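Local coordinates for protein putative decarboxylase involved in desferrioxamine biosynthesis (Erwinia amylovora, PDB 5O5C) that probably decarboxylates lysine, as a pyridoxal 5'-phosphate-dependent group II decarboxylase, in the biosynthesis of the siderophore desferrioxamine, at residues Y242-V253 / S277-L287. Sequence-based numbering, arbitrary orientation.
Sequences YRMDVDCLKQEV and SIDPLGAISEL
Helices 246-253 and 281-287 run nearly parallel, their axes 10.5 Å apart and crossing at -19°, and the loops that lead into them, Tyr242-Asp245 and Ser277-Pro280, lie side by side. Leu287 is the knob of the helical part, set in a hole formed by Val246, Leu249, Lys250 and Val253. Its CD1 rests against the backbone of the opposing helix, 3.7 Å from Lys250 CA, while CD2 reaches Val253 CG2. Toward the N-terminal ends of the helices, Val246 CG1 presses on Pro280 CG (3.5 Å, a tight fit) and also touches Ala283 CB. The extended Met244 chain, with CG anti to the backbone N (chi1 178°), carries SD to within 3.7 Å of Ile284 CD1. Polar bonds tie the loops together. Asp279 OD1 accepts a nearly straight bond from Met244 N (2.9 Å, 169°), which arrives from above the carboxylate plane, and OD2 is taken by Thr269 N. Ser277 OG donates to Tyr242 O (2.6 Å), tilted well out of the plane of that carbonyl, and a water bridges that oxygen to Asp279 OD1. The Arg243 side chain runs alongside Ile278 O, and its guanidinium forms a salt bridge with Glu431. The side chain of Asp279 is about 9 Å from the bound PLP. Met244, Leu249 and Ile284 also pack on strands of the seven-stranded sheet, so the pair forms part of a helical layer on that sheet of the large domain, as in fold-type I PLP enzymes.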
loop_
_atom_site.group_PDB
_atom_site.type_symbol
_atom_site.label_atom_id
_atom_site.label_comp_id
_atom_site.label_asym_id
_atom_site.label_seq_id
_atom_site.Cartn_x
_atom_site.Cartn_y
_atom_site.Cartn_z
ATOM N N TYR B 242 -6.477 -12.585 28.863
ATOM C CA TYR B 242 -6.006 -12.686 27.498
ATOM C C TYR B 242 -4.853 -11.730 27.098
ATOM O O TYR B 242 -4.649 -11.455 25.905
ATOM C CB TYR B 242 -7.206 -12.542 26.560
ATOM C CG TYR B 242 -8.222 -13.643 26.789
ATOM C CD1 TYR B 242 -8.026 -14.922 26.239
ATOM C CD2 TYR B 242 -9.317 -13.441 27.618
ATOM C CE1 TYR B 242 -8.910 -15.954 26.468
ATOM C CE2 TYR B 242 -10.233 -14.475 27.852
ATOM C CZ TYR B 242 -10.019 -15.732 27.279
ATOM O OH TYR B 242 -10.946 -16.721 27.468
ATOM N N ARG B 243 -4.152 -11.231 28.112
ATOM C CA ARG B 243 -2.896 -10.508 27.997
ATOM C C ARG B 243 -1.751 -11.462 28.088
ATOM O O ARG B 243 -1.815 -12.423 28.879
ATOM C CB ARG B 243 -2.712 -9.527 29.149
ATOM C CG ARG B 243 -3.826 -8.532 29.308
ATOM C CD ARG B 243 -3.593 -7.630 30.510
ATOM N NE ARG B 243 -4.710 -6.729 30.690
ATOM C CZ ARG B 243 -5.007 -6.056 31.803
ATOM N NH1 ARG B 243 -4.268 -6.162 32.910
ATOM N NH2 ARG B 243 -6.080 -5.285 31.818
ATOM N N MET B 244 -0.702 -11.201 27.305
ATOM C CA MET B 244 0.502 -11.968 27.383
ATOM C C MET B 244 1.058 -12.071 28.818
ATOM O O MET B 244 1.235 -11.090 29.513
ATOM C CB MET B 244 1.578 -11.389 26.465
ATOM C CG MET B 244 2.902 -12.125 26.546
ATOM S SD MET B 244 4.185 -11.260 25.662
ATOM C CE MET B 244 5.533 -12.308 25.985
ATOM N N ASP B 245 1.387 -13.283 29.228
ATOM C CA ASP B 245 1.886 -13.527 30.585
ATOM C C ASP B 245 3.394 -13.394 30.670
ATOM O O ASP B 245 4.112 -14.194 30.112
ATOM C CB ASP B 245 1.468 -14.917 30.998
ATOM C CG ASP B 245 1.849 -15.245 32.432
ATOM O OD1 ASP B 245 2.759 -14.609 33.019
ATOM O OD2 ASP B 245 1.234 -16.170 32.946
ATOM N N VAL B 246 3.872 -12.412 31.407
ATOM C CA VAL B 246 5.298 -12.084 31.430
ATOM C C VAL B 246 6.148 -13.138 32.120
ATOM O O VAL B 246 7.286 -13.317 31.748
ATOM C CB VAL B 246 5.592 -10.704 32.041
ATOM C CG1 VAL B 246 4.722 -9.646 31.392
ATOM C CG2 VAL B 246 5.372 -10.687 33.559
ATOM N N ASP B 247 5.577 -13.809 33.132
ATOM C CA ASP B 247 6.171 -15.041 33.730
ATOM C C ASP B 247 6.416 -16.082 32.654
ATOM O O ASP B 247 7.504 -16.714 32.629
ATOM C CB ASP B 247 5.282 -15.666 34.830
ATOM C CG ASP B 247 5.123 -14.774 36.072
ATOM O OD1 ASP B 247 5.942 -13.852 36.306
ATOM O OD2 ASP B 247 4.159 -15.008 36.826
ATOM N N CYS B 248 5.424 -16.274 31.771
ATOM C CA CYS B 248 5.581 -17.248 30.702
ATOM C C CYS B 248 6.627 -16.775 29.679
ATOM O O CYS B 248 7.272 -17.608 29.060
ATOM C CB CYS B 248 4.262 -17.529 29.979
ATOM S SG CYS B 248 2.964 -18.252 31.011
ATOM N N LEU B 249 6.727 -15.455 29.451
ATOM C CA LEU B 249 7.756 -14.885 28.536
ATOM C C LEU B 249 9.139 -15.196 29.096
ATOM O O LEU B 249 10.014 -15.682 28.366
ATOM C CB LEU B 249 7.625 -13.383 28.412
ATOM C CG LEU B 249 8.647 -12.607 27.539
ATOM C CD1 LEU B 249 8.729 -13.170 26.121
ATOM C CD2 LEU B 249 8.439 -11.087 27.490
ATOM N N LYS B 250 9.308 -14.906 30.399
ATOM C CA LYS B 250 10.573 -15.145 31.142
ATOM C C LYS B 250 10.958 -16.602 30.888
ATOM O O LYS B 250 12.020 -16.905 30.300
ATOM C CB LYS B 250 10.356 -14.813 32.648
ATOM C CG LYS B 250 11.598 -14.577 33.507
ATOM C CD LYS B 250 11.274 -13.794 34.798
ATOM C CE LYS B 250 10.251 -14.514 35.688
ATOM N NZ LYS B 250 10.055 -13.866 37.023
ATOM N N GLN B 251 10.025 -17.495 31.183
ATOM C CA GLN B 251 10.206 -18.940 30.942
ATOM C C GLN B 251 10.584 -19.279 29.502
ATOM O O GLN B 251 11.448 -20.134 29.237
ATOM C CB GLN B 251 8.932 -19.705 31.350
ATOM C CG GLN B 251 8.731 -19.743 32.855
ATOM C CD GLN B 251 9.785 -20.595 33.557
ATOM O OE1 GLN B 251 10.797 -20.085 34.050
ATOM N NE2 GLN B 251 9.570 -21.895 33.566
ATOM N N GLU B 252 9.936 -18.621 28.553
ATOM C CA GLU B 252 10.284 -18.864 27.129
ATOM C C GLU B 252 11.657 -18.389 26.757
ATOM O O GLU B 252 12.353 -19.059 26.018
ATOM C CB GLU B 252 9.259 -18.267 26.177
ATOM C CG GLU B 252 8.393 -19.314 25.510
ATOM C CD GLU B 252 7.264 -19.779 26.359
ATOM O OE1 GLU B 252 7.003 -19.094 27.373
ATOM O OE2 GLU B 252 6.617 -20.789 25.988
ATOM N N VAL B 253 12.040 -17.216 27.245
ATOM C CA VAL B 253 13.349 -16.665 26.962
ATOM C C VAL B 253 14.456 -17.565 27.531
ATOM O O VAL B 253 15.475 -17.769 26.862
ATOM C CB VAL B 253 13.476 -15.220 27.484
ATOM C CG1 VAL B 253 14.918 -14.745 27.456
ATOM C CG2 VAL B 253 12.599 -14.277 26.662
ATOM N N SER B 277 -7.161 -6.975 23.941
ATOM C CA SER B 277 -6.441 -7.081 25.180
ATOM C C SER B 277 -5.093 -6.371 24.952
ATOM O O SER B 277 -4.587 -6.332 23.845
ATOM C CB SER B 277 -6.341 -8.563 25.591
ATOM O OG SER B 277 -5.685 -9.421 24.609
ATOM N N ILE B 278 -4.549 -5.812 26.019
ATOM C CA ILE B 278 -3.359 -4.982 25.984
ATOM C C ILE B 278 -2.339 -5.775 26.774
ATOM O O ILE B 278 -2.562 -5.987 27.973
ATOM C CB ILE B 278 -3.631 -3.598 26.627
ATOM C CG1 ILE B 278 -4.513 -2.739 25.687
ATOM C CG2 ILE B 278 -2.333 -2.859 26.919
ATOM C CD1 ILE B 278 -5.347 -1.669 26.363
ATOM N N ASP B 279 -1.285 -6.246 26.104
ATOM C CA ASP B 279 -0.148 -6.885 26.776
ATOM C C ASP B 279 0.500 -5.863 27.794
ATOM O O ASP B 279 0.293 -4.645 27.683
ATOM C CB ASP B 279 0.884 -7.433 25.766
ATOM C CG ASP B 279 0.338 -8.578 24.843
ATOM O OD1 ASP B 279 -0.681 -9.218 25.143
ATOM O OD2 ASP B 279 0.954 -8.828 23.772
ATOM N N PRO B 280 1.200 -6.360 28.826
ATOM C CA PRO B 280 1.791 -5.475 29.907
ATOM C C PRO B 280 3.051 -4.843 29.393
ATOM O O PRO B 280 4.105 -5.505 29.320
ATOM C CB PRO B 280 2.107 -6.447 31.062
ATOM C CG PRO B 280 1.906 -7.785 30.535
ATOM C CD PRO B 280 1.226 -7.793 29.198
ATOM N N LEU B 281 2.962 -3.586 28.987
ATOM C CA LEU B 281 4.040 -2.987 28.211
ATOM C C LEU B 281 5.276 -2.776 29.041
ATOM O O LEU B 281 6.395 -3.154 28.626
ATOM C CB LEU B 281 3.553 -1.693 27.561
ATOM C CG LEU B 281 2.414 -1.918 26.537
ATOM C CD1 LEU B 281 2.002 -0.591 25.903
ATOM C CD2 LEU B 281 2.823 -2.905 25.453
ATOM N N GLY B 282 5.070 -2.186 30.223
ATOM C CA GLY B 282 6.138 -1.964 31.188
ATOM C C GLY B 282 6.953 -3.193 31.526
ATOM O O GLY B 282 8.156 -3.186 31.399
ATOM N N ALA B 283 6.299 -4.275 31.907
ATOM C CA ALA B 283 7.001 -5.511 32.228
ATOM C C ALA B 283 7.791 -6.100 31.028
ATOM O O ALA B 283 8.959 -6.462 31.141
ATOM C CB ALA B 283 6.032 -6.499 32.758
ATOM N N ILE B 284 7.153 -6.145 29.863
ATOM C CA ILE B 284 7.821 -6.605 28.666
ATOM C C ILE B 284 9.081 -5.801 28.346
ATOM O O ILE B 284 10.043 -6.362 27.887
ATOM C CB ILE B 284 6.854 -6.678 27.465
ATOM C CG1 ILE B 284 5.787 -7.731 27.752
ATOM C CG2 ILE B 284 7.595 -7.087 26.217
ATOM C CD1 ILE B 284 4.610 -7.752 26.816
ATOM N N SER B 285 9.033 -4.494 28.546
ATOM C CA SER B 285 10.123 -3.585 28.213
ATOM C C SER B 285 11.332 -3.768 29.159
ATOM O O SER B 285 12.457 -3.592 28.737
ATOM C CB SER B 285 9.618 -2.143 28.277
ATOM O OG SER B 285 10.671 -1.211 28.139
ATOM N N GLU B 286 11.074 -4.101 30.432
ATOM C CA GLU B 286 12.136 -4.474 31.403
ATOM C C GLU B 286 12.822 -5.823 30.998
ATOM O O GLU B 286 14.060 -5.945 30.954
ATOM C CB GLU B 286 11.587 -4.568 32.843
ATOM C CG GLU B 286 10.373 -3.683 33.157
ATOM C CD GLU B 286 10.134 -3.428 34.638
ATOM O OE1 GLU B 286 10.551 -4.274 35.473
ATOM O OE2 GLU B 286 9.506 -2.391 34.959
ATOM N N LEU B 287 12.023 -6.817 30.640
ATOM C CA LEU B 287 12.596 -8.064 30.173
ATOM C C LEU B 287 13.453 -7.815 28.925
ATOM O O LEU B 287 14.600 -8.289 28.832
ATOM C CB LEU B 287 11.496 -9.103 29.905
ATOM C CG LEU B 287 11.966 -10.559 29.838
ATOM C CD1 LEU B 287 10.956 -11.530 30.421
ATOM C CD2 LEU B 287 12.345 -10.990 28.436
HETATM O O HOH W 1 -2.374 -11.079 24.226
#